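Local coordinates for cation efflux system protein CusF (Escherichia coli, PDB 3E6Z) that carries one copper ion per polypeptide as a periplasmic metallochaperone of a cation efflux system that confers resistance to copper and silver, at residues P5-A10 with A61-Q66; G12-I17 with S52-G57; I26-I31 with M41-T46. The protein carries 1 engineered substitution. One frame throughout, in Å; residues are numbered along the deposited sequence.

All three contacts lie in one small OB-fold barrel. Interactions 1 and 2 are surface contacts sharing strand 8-18 and lying on opposite sides of the chain's centre; interaction 3 is buried and nested inside the chain loops that the other two close. Interaction 1 is a regular antiparallel pairing with aromatic rings under aliphatic groups. In interaction 2 a loop is tied to strand 8-18 by one backbone bond and by aliphatic contacts. Interaction 3 pairs two hairpin strands briefly and adds metal chemistry. Phe-43 of interaction 3 meets Phe-62 and Phe-64 of interaction 1 edge-to-face, while Val-13 N of interaction 2 probably hydrogen-bonds to His-27 O of interaction 3.

Interaction 1 of 3, residues P5-A10 with A61-Q66; sequences PQVISA and AFNFVQ
Ile-8 lies over one face of the Phe-64 ring, its CB 3.9 Å from the ring centroid and displaced toward the rim. Its two arms spread across the ring: CG2 meets CZ of Phe-64 at 3.5 Å, and CD1 reaches across to CE2. This is the antiparallel pairing of strand 8-18 with strand 59-67 in the OB-fold barrel. Backbone N-H and C=O groups are exchanged twice, between Ile-8 and Phe-64 and between Ala-10 and Phe-62, the Ile-8 N to Phe-64 O bond being nearly straight (172°). Both phenylalanines set CG between the backbone N and the carbonyl carbon (chi1 60° and 63°), which brings their rings back under the neighbouring strand. Ala-10 CB thus sits over a face of Phe-62, 4.1 Å from the centroid, and near the edge of Phe-64. Both rings also meet Phe-43 edge-to-face inside the barrel. On the other side of the sheet, Val-7 CG1 rests on Asn-63 CB, while Asn-63 ND2 is hydrogen-bonded to Asp-75 of the next strand. Beyond the Ile-8/Phe-64 pair, a water bridges the two backbones, donating to Gln-6 O at 2.7 Å and accepting from Gln-66 N at 2.8 Å.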
loop_
_atom_site.group_PDB
_atom_site.type_symbol
_atom_site.label_atom_id
_atom_site.label_comp_id
_atom_site.label_asym_id
_atom_site.label_seq_id
_atom_site.Cartn_x
_atom_site.Cartn_y
_atom_site.Cartn_z
ATOM N N PRO A 5 -13.661 6.603 4.293
ATOM C CA PRO A 5 -12.680 6.192 3.279
ATOM C C PRO A 5 -12.768 4.725 3.137
ATOM O O PRO A 5 -12.672 4.051 4.199
ATOM C CB PRO A 5 -11.328 6.541 3.921
ATOM C CG PRO A 5 -11.618 7.611 4.886
ATOM C CD PRO A 5 -13.024 7.391 5.365
ATOM N N GLN A 6 -13.047 4.188 1.949
ATOM C CA GLN A 6 -12.823 2.701 1.821
ATOM C C GLN A 6 -11.498 2.432 1.148
ATOM O O GLN A 6 -10.504 1.956 1.742
ATOM C CB GLN A 6 -14.022 2.081 1.107
ATOM C CG GLN A 6 -15.320 2.263 1.842
ATOM C CD GLN A 6 -15.409 1.585 3.196
ATOM O OE1 GLN A 6 -14.551 0.791 3.602
ATOM N NE2 GLN A 6 -16.472 1.926 3.921
ATOM N N VAL A 7 -11.387 2.851 -0.094
ATOM C CA VAL A 7 -10.117 2.560 -0.771
ATOM C C VAL A 7 -9.236 3.784 -0.477
ATOM O O VAL A 7 -9.640 4.927 -0.775
ATOM C CB VAL A 7 -10.294 2.330 -2.261
ATOM C CG1 VAL A 7 -8.919 2.128 -2.983
ATOM C CG2 VAL A 7 -11.131 1.029 -2.512
ATOM N N ILE A 8 -8.024 3.561 0.098
ATOM C CA ILE A 8 -7.021 4.607 0.359
ATOM C C ILE A 8 -5.976 4.525 -0.715
ATOM O O ILE A 8 -5.439 3.469 -0.982
ATOM C CB ILE A 8 -6.430 4.451 1.721
ATOM C CG1 ILE A 8 -7.508 4.487 2.826
ATOM C CG2 ILE A 8 -5.422 5.559 1.981
ATOM C CD1 ILE A 8 -7.066 4.111 4.160
ATOM N N SER A 9 -5.744 5.672 -1.393
ATOM C CA SER A 9 -4.679 5.736 -2.404
ATOM C C SER A 9 -3.449 6.402 -1.820
ATOM O O SER A 9 -3.520 7.276 -0.989
ATOM C CB SER A 9 -5.030 6.555 -3.628
ATOM O OG SER A 9 -6.220 6.207 -4.247
ATOM N N ALA A 10 -2.292 5.888 -2.219
ATOM C CA ALA A 10 -1.040 6.414 -1.710
ATOM C C ALA A 10 0.066 6.192 -2.686
ATOM O O ALA A 10 -0.028 5.495 -3.658
ATOM C CB ALA A 10 -0.714 5.773 -0.432
ATOM N N ALA A 61 2.744 3.611 -6.817
ATOM C CA ALA A 61 1.372 4.111 -6.544
ATOM C C ALA A 61 0.537 2.848 -6.209
ATOM O O ALA A 61 0.619 1.845 -6.872
ATOM C CB ALA A 61 0.825 4.753 -7.827
ATOM N N PHE A 62 -0.257 2.954 -5.122
ATOM C CA PHE A 62 -0.950 1.783 -4.695
ATOM C C PHE A 62 -2.198 2.239 -4.003
ATOM O O PHE A 62 -2.393 3.351 -3.576
ATOM C CB PHE A 62 -0.058 0.852 -3.797
ATOM C CG PHE A 62 0.418 1.518 -2.552
ATOM C CD1 PHE A 62 1.531 2.441 -2.534
ATOM C CD2 PHE A 62 -0.192 1.218 -1.277
ATOM C CE1 PHE A 62 1.926 3.010 -1.364
ATOM C CE2 PHE A 62 0.264 1.747 -0.132
ATOM C CZ PHE A 62 1.355 2.649 -0.113
ATOM N N ASN A 63 -3.101 1.241 -3.931
ATOM C CA ASN A 63 -4.440 1.494 -3.319
ATOM C C ASN A 63 -4.662 0.319 -2.368
ATOM O O ASN A 63 -4.319 -0.816 -2.670
ATOM C CB ASN A 63 -5.571 1.492 -4.361
ATOM C CG ASN A 63 -5.465 2.734 -5.201
ATOM O OD1 ASN A 63 -5.840 3.821 -4.755
ATOM N ND2 ASN A 63 -4.732 2.645 -6.327
ATOM N N PHE A 64 -5.242 0.607 -1.179
ATOM C CA PHE A 64 -5.452 -0.494 -0.209
ATOM C C PHE A 64 -6.721 -0.181 0.585
ATOM O O PHE A 64 -7.274 0.897 0.612
ATOM C CB PHE A 64 -4.194 -0.587 0.738
ATOM C CG PHE A 64 -3.953 0.647 1.591
ATOM C CD1 PHE A 64 -3.222 1.739 1.047
ATOM C CD2 PHE A 64 -4.427 0.781 2.892
ATOM C CE1 PHE A 64 -2.914 2.846 1.816
ATOM C CE2 PHE A 64 -4.132 1.913 3.624
ATOM C CZ PHE A 64 -3.376 2.912 3.085
ATOM N N VAL A 65 -7.169 -1.288 1.230
ATOM C CA VAL A 65 -8.333 -1.219 2.115
ATOM C C VAL A 65 -7.900 -1.711 3.507
ATOM O O VAL A 65 -7.165 -2.694 3.649
ATOM C CB VAL A 65 -9.547 -2.030 1.571
ATOM C CG1 VAL A 65 -9.939 -1.410 0.250
ATOM C CG2 VAL A 65 -9.288 -3.267 1.425
ATOM N N GLN A 66 -8.385 -1.017 4.516
ATOM C CA GLN A 66 -8.028 -1.472 5.919
ATOM C C GLN A 66 -9.042 -2.493 6.357
ATOM O O GLN A 66 -10.293 -2.351 6.135
ATOM C CB GLN A 66 -8.037 -0.271 6.881
ATOM C CG GLN A 66 -7.285 -0.526 8.157
ATOM C CD GLN A 66 -5.774 -0.732 7.915
ATOM O OE1 GLN A 66 -5.168 -0.240 6.934
ATOM N NE2 GLN A 66 -5.144 -1.411 8.909
HETATM O O HOH W 1 -10.479 0.816 4.167
#

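Interaction 2 of 3, residues G12-I17 with S52-G57; sequences GVVKGI and SEIKTG
The backbone N-H of Gly-57 bonds to Val-14 O at 2.7 Å and nearly straight (170°), and ties the loop before strand 59-67 to strand 8-18. Thr-56 CA lies at 3.5 Å from the same Val-14 oxygen in a C-H···O contact. Gly-57 itself has a positive phi of 84°, a conformation that favours glycine, and Val-13 CG1 rests against its carbonyl oxygen. Val-14 turns its side chain to the loop: CB stands 3.7 Å from Lys-55 O, and CG1 lies alongside Thr-56 CA. The strand is one of those that curve round the OB-fold barrel, and just here it carries a classic beta bulge, Lys-15 and Gly-16 both facing Thr-25 of strand 23-28. Thr-56 packs against this bulge through its methyl: CG2, anti to the carbonyl carbon and beside the backbone N, comes within 3.5 Å of Lys-15 O and also approaches Gly-16 CA. Farther along, Ile-17 meets Ile-54, the two CD1 methyls 4.0 Å apart, and Ile-17 CD1 also rests on Ile-54 O and Lys-55 CA. Ile-54 also touches Ile-24, Val-60 and Ile-76, on three further strands of the barrel. Lys-55 points its CB the other way, and its NZ forms a salt bridge with Asp-58.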
loop_
_atom_site.group_PDB
_atom_site.type_symbol
_atom_site.label_atom_id
_atom_site.label_comp_id
_atom_site.label_asym_id
_atom_site.label_seq_id
_atom_site.Cartn_x
_atom_site.Cartn_y
_atom_site.Cartn_z
ATOM N N GLY A 12 4.630 5.766 -2.512
ATOM C CA GLY A 12 5.721 5.511 -1.563
ATOM C C GLY A 12 6.888 4.807 -2.256
ATOM O O GLY A 12 6.902 4.766 -3.465
ATOM N N VAL A 13 7.733 4.274 -1.390
ATOM C CA VAL A 13 8.916 3.545 -1.894
ATOM C C VAL A 13 8.872 2.139 -1.234
ATOM O O VAL A 13 8.730 2.001 -0.022
ATOM C CB VAL A 13 10.232 4.252 -1.504
ATOM C CG1 VAL A 13 11.461 3.367 -1.925
ATOM C CG2 VAL A 13 10.273 5.631 -2.252
ATOM N N VAL A 14 9.057 1.124 -2.049
ATOM C CA VAL A 14 9.068 -0.270 -1.597
ATOM C C VAL A 14 10.392 -0.501 -0.796
ATOM O O VAL A 14 11.506 -0.270 -1.332
ATOM C CB VAL A 14 9.001 -1.238 -2.713
ATOM C CG1 VAL A 14 9.128 -2.686 -2.248
ATOM C CG2 VAL A 14 7.690 -0.991 -3.533
ATOM N N LYS A 15 10.298 -1.007 0.443
ATOM C CA LYS A 15 11.491 -1.305 1.181
ATOM C C LYS A 15 11.727 -2.775 1.389
ATOM O O LYS A 15 12.876 -3.178 1.538
ATOM C CB LYS A 15 11.417 -0.485 2.425
ATOM C CG LYS A 15 11.393 1.015 2.182
ATOM C CD LYS A 15 12.650 1.516 1.540
ATOM C CE LYS A 15 13.950 1.262 2.370
ATOM N NZ LYS A 15 15.140 1.812 1.677
ATOM N N GLY A 16 10.678 -3.620 1.299
ATOM C CA GLY A 16 10.840 -5.028 1.387
ATOM C C GLY A 16 9.688 -5.754 0.675
ATOM O O GLY A 16 8.535 -5.215 0.704
ATOM N N ILE A 17 9.970 -6.919 0.140
ATOM C CA ILE A 17 8.957 -7.767 -0.487
ATOM C C ILE A 17 9.169 -9.149 0.004
ATOM O O ILE A 17 10.222 -9.760 -0.235
ATOM C CB ILE A 17 9.005 -7.725 -2.036
ATOM C CG1 ILE A 17 8.794 -6.296 -2.542
ATOM C CG2 ILE A 17 7.945 -8.691 -2.604
ATOM C CD1 ILE A 17 9.248 -6.139 -3.996
ATOM N N SER A 52 1.619 -5.389 -10.159
ATOM C CA SER A 52 2.535 -5.160 -11.263
ATOM C C SER A 52 4.005 -5.545 -10.772
ATOM O O SER A 52 4.306 -5.907 -9.615
ATOM C CB SER A 52 2.318 -3.712 -11.876
ATOM O OG SER A 52 0.985 -3.608 -12.411
ATOM N N GLU A 53 4.935 -5.561 -11.705
ATOM C CA GLU A 53 6.346 -5.846 -11.347
ATOM C C GLU A 53 6.949 -4.635 -10.587
ATOM O O GLU A 53 6.932 -3.508 -11.030
ATOM C CB GLU A 53 7.223 -6.340 -12.510
ATOM C CG GLU A 53 8.682 -6.413 -12.160
ATOM C CD GLU A 53 9.553 -7.122 -13.182
ATOM O OE1 GLU A 53 9.064 -7.875 -14.072
ATOM O OE2 GLU A 53 10.764 -6.912 -13.055
ATOM N N ILE A 54 7.407 -5.040 -9.407
ATOM C CA ILE A 54 8.055 -4.081 -8.463
ATOM C C ILE A 54 9.293 -4.724 -7.812
ATOM O O ILE A 54 9.470 -5.942 -7.780
ATOM C CB ILE A 54 7.067 -3.631 -7.383
ATOM C CG1 ILE A 54 6.517 -4.864 -6.648
ATOM C CG2 ILE A 54 5.923 -2.767 -8.014
ATOM C CD1 ILE A 54 5.852 -4.532 -5.273
ATOM N N LYS A 55 10.137 -3.842 -7.295
ATOM C CA LYS A 55 11.376 -4.262 -6.573
ATOM C C LYS A 55 11.701 -3.215 -5.502
ATOM O O LYS A 55 11.180 -2.093 -5.541
ATOM C CB LYS A 55 12.547 -4.513 -7.487
ATOM C CG LYS A 55 12.995 -3.250 -8.193
ATOM C CD LYS A 55 14.004 -3.584 -9.298
ATOM C CE LYS A 55 14.570 -2.359 -9.990
ATOM N NZ LYS A 55 13.513 -1.524 -10.583
ATOM N N THR A 56 12.500 -3.610 -4.523
ATOM C CA THR A 56 12.858 -2.684 -3.469
ATOM C C THR A 56 13.523 -1.433 -4.072
ATOM O O THR A 56 14.307 -1.527 -5.072
ATOM C CB THR A 56 13.709 -3.311 -2.386
ATOM O OG1 THR A 56 14.931 -3.745 -3.008
ATOM C CG2 THR A 56 12.984 -4.448 -1.697
ATOM N N GLY A 57 13.207 -0.294 -3.468
ATOM C CA GLY A 57 13.606 1.025 -3.965
ATOM C C GLY A 57 12.733 1.643 -5.026
ATOM O O GLY A 57 12.817 2.849 -5.283
#

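Interaction 3 of 3, residues I26-I31 with M41-T46; sequences IHHDPI and MRFTIT. With CU (copper (II) ion), chain B; ACT (acetate ion), chain C.
The copper site of CusF spans this contact, which joins strands 23-28 and 39-44, a beta hairpin of the OB-fold barrel. His-28 NE2 binds the copper(II) ion at 2.0 Å and Met-41 SD binds it at 2.3 Å, with Met-39 supplying the third protein ligand. The sulfur of Met-41, in the conformer described here (one of two), lies at the edge of the His-28 imidazole and in its plane, 3.3 Å from NE2, so ring and thioether come together on the metal without stacking. A chi1 of -52° puts Met-41 CG beside its backbone N, and an extended chi2 carries the sulfur out toward the metal; the bend at chi3 (84°) then turns the methyl CE aside. On its far edge the imidazole is held by a second-shell bond: ND1 donates to Asp-29 O at 2.8 Å, the donor standing above the carbonyl plane but the oxygen close to the ring plane. This bond probably helps fix the ring's rotation, consistent with ND1 carrying the proton while NE2 binds copper. Ile-31 CD1 lies over one face of the ring, displaced toward its rim, and the engineered Ala-36 also touches His-28. Behind the site, Ile-26 and Met-41 exchange two backbone hydrogen bonds as an antiparallel hydrogen-bonded pair. The Ile-26 side chain crosses that of Phe-43 at about a right angle, CD1 of Ile-26 meeting CD2 of Phe-43 at 3.7 Å, and Phe-43 brings its edge toward His-28 CD2. Away from the metal, an acetate ion, probably from the crystallisation liquor, is hydrogen-bonded to Arg-42 and to Lys-23 NZ; its OXT lies in the plane of the Arg-42 guanidinium, at its edge, and accepts from Arg-42 NE at 2.9 Å.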
loop_
_atom_site.group_PDB
_atom_site.type_symbol
_atom_site.label_atom_id
_atom_site.label_comp_id
_atom_site.label_asym_id
_atom_site.label_seq_id
_atom_site.Cartn_x
_atom_site.Cartn_y
_atom_site.Cartn_z
ATOM N N ILE A 26 6.301 -0.870 2.775
ATOM C CA ILE A 26 6.355 0.369 1.986
ATOM C C ILE A 26 6.503 1.528 2.893
ATOM O O ILE A 26 5.763 1.672 3.901
ATOM C CB ILE A 26 5.070 0.558 1.106
ATOM C CG1 ILE A 26 4.888 -0.661 0.223
ATOM C CG2 ILE A 26 5.144 1.906 0.295
ATOM C CD1 ILE A 26 3.545 -0.613 -0.636
ATOM N N HIS A 27 7.466 2.459 2.530
ATOM C CA HIS A 27 7.527 3.716 3.247
ATOM C C HIS A 27 6.735 4.732 2.401
ATOM O O HIS A 27 7.116 5.129 1.282
ATOM C CB HIS A 27 8.998 4.149 3.399
ATOM C CG HIS A 27 9.102 5.384 4.232
ATOM N ND1 HIS A 27 8.746 5.354 5.545
ATOM C CD2 HIS A 27 9.464 6.673 3.909
ATOM C CE1 HIS A 27 8.896 6.590 6.016
ATOM N NE2 HIS A 27 9.313 7.404 5.052
ATOM N N HIS A 28 5.487 5.012 2.874
ATOM C CA HIS A 28 4.561 5.824 2.102
ATOM C C HIS A 28 4.744 7.345 2.363
ATOM O O HIS A 28 5.157 7.732 3.466
ATOM C CB HIS A 28 3.090 5.356 2.302
ATOM C CG HIS A 28 2.498 5.641 3.670
ATOM N ND1 HIS A 28 2.231 6.893 4.133
ATOM C CD2 HIS A 28 1.973 4.811 4.625
ATOM C CE1 HIS A 28 1.585 6.830 5.321
ATOM N NE2 HIS A 28 1.405 5.550 5.668
ATOM N N ASP A 29 4.500 8.076 1.295
ATOM C CA ASP A 29 4.441 9.555 1.341
ATOM C C ASP A 29 3.251 9.953 2.165
ATOM O O ASP A 29 2.360 9.123 2.459
ATOM C CB ASP A 29 4.350 10.069 -0.076
ATOM C CG ASP A 29 5.524 9.573 -0.903
ATOM O OD1 ASP A 29 6.727 9.679 -0.372
ATOM O OD2 ASP A 29 5.316 9.220 -2.042
ATOM N N PRO A 30 3.188 11.218 2.612
ATOM C CA PRO A 30 1.976 11.626 3.374
ATOM C C PRO A 30 0.709 11.293 2.580
ATOM O O PRO A 30 0.659 11.416 1.328
ATOM C CB PRO A 30 2.199 13.136 3.592
ATOM C CG PRO A 30 3.695 13.307 3.493
ATOM C CD PRO A 30 4.117 12.333 2.429
ATOM N N ILE A 31 -0.306 10.943 3.360
ATOM C CA ILE A 31 -1.623 10.610 2.710
ATOM C C ILE A 31 -2.700 11.625 3.174
ATOM O O ILE A 31 -3.178 11.517 4.324
ATOM C CB ILE A 31 -2.119 9.211 3.047
ATOM C CG1 ILE A 31 -1.042 8.119 2.769
ATOM C CG2 ILE A 31 -3.420 8.910 2.186
ATOM C CD1 ILE A 31 -1.418 6.799 3.213
ATOM N N MET A 41 4.937 0.997 6.607
ATOM C CA MET A 41 3.830 0.115 6.954
ATOM C C MET A 41 3.958 -1.173 6.150
ATOM O O MET A 41 4.548 -1.187 5.055
ATOM C CB MET A 41 2.422 0.742 6.714
ATOM C CG MET A 41 2.248 2.097 7.350
ATOM S SD MET A 41 0.588 2.713 7.229
ATOM C CE MET A 41 -0.234 1.938 8.616
ATOM N N ARG A 42 3.322 -2.247 6.682
ATOM C CA ARG A 42 3.239 -3.522 5.997
ATOM C C ARG A 42 1.917 -3.641 5.258
ATOM O O ARG A 42 0.809 -3.442 5.881
ATOM C CB ARG A 42 3.320 -4.697 6.986
ATOM C CG ARG A 42 4.671 -4.804 7.641
ATOM C CD ARG A 42 4.633 -5.630 8.945
ATOM N NE ARG A 42 4.214 -7.033 8.834
ATOM C CZ ARG A 42 4.989 -8.047 8.457
ATOM N NH1 ARG A 42 4.500 -9.275 8.403
ATOM N NH2 ARG A 42 6.244 -7.881 8.048
ATOM N N PHE A 43 1.957 -3.977 4.003
ATOM C CA PHE A 43 0.763 -4.138 3.128
ATOM C C PHE A 43 0.720 -5.561 2.658
ATOM O O PHE A 43 1.712 -6.233 2.389
ATOM C CB PHE A 43 0.853 -3.156 1.939
ATOM C CG PHE A 43 0.805 -1.723 2.371
ATOM C CD1 PHE A 43 -0.464 -1.094 2.546
ATOM C CD2 PHE A 43 1.992 -0.991 2.734
ATOM C CE1 PHE A 43 -0.583 0.124 3.111
ATOM C CE2 PHE A 43 1.857 0.286 3.215
ATOM C CZ PHE A 43 0.613 0.886 3.419
ATOM N N THR A 44 -0.535 -6.075 2.608
ATOM C CA THR A 44 -0.765 -7.491 2.350
ATOM C C THR A 44 -1.193 -7.750 0.924
ATOM O O THR A 44 -2.119 -7.116 0.424
ATOM C CB THR A 44 -1.830 -8.023 3.335
ATOM O OG1 THR A 44 -1.373 -7.860 4.664
ATOM C CG2 THR A 44 -2.141 -9.505 3.102
ATOM N N ILE A 45 -0.527 -8.710 0.263
ATOM C CA ILE A 45 -0.902 -9.163 -1.057
ATOM C C ILE A 45 -1.925 -10.280 -0.842
ATOM O O ILE A 45 -1.686 -11.265 -0.146
ATOM C CB ILE A 45 0.307 -9.772 -1.802
ATOM C CG1 ILE A 45 1.482 -8.801 -1.864
ATOM C CG2 ILE A 45 -0.132 -10.267 -3.181
ATOM C CD1 ILE A 45 2.765 -9.505 -2.291
ATOM N N THR A 46 -3.102 -10.100 -1.433
ATOM C CA THR A 46 -4.142 -11.153 -1.431
ATOM C C THR A 46 -4.292 -11.667 -2.858
ATOM O O THR A 46 -3.810 -11.077 -3.832
ATOM C CB THR A 46 -5.500 -10.553 -0.940
ATOM O OG1 THR A 46 -5.980 -9.785 -2.016
ATOM C CG2 THR A 46 -5.361 -9.765 0.358
HETATM CU CU CU B . 0.461 5.029 7.327
HETATM C C ACT C . 0.600 -6.292 9.013
HETATM O O ACT C . 0.179 -6.842 8.020
HETATM O OXT ACT C . 1.466 -6.874 9.767
HETATM C CH3 ACT C . 0.121 -4.944 9.319
#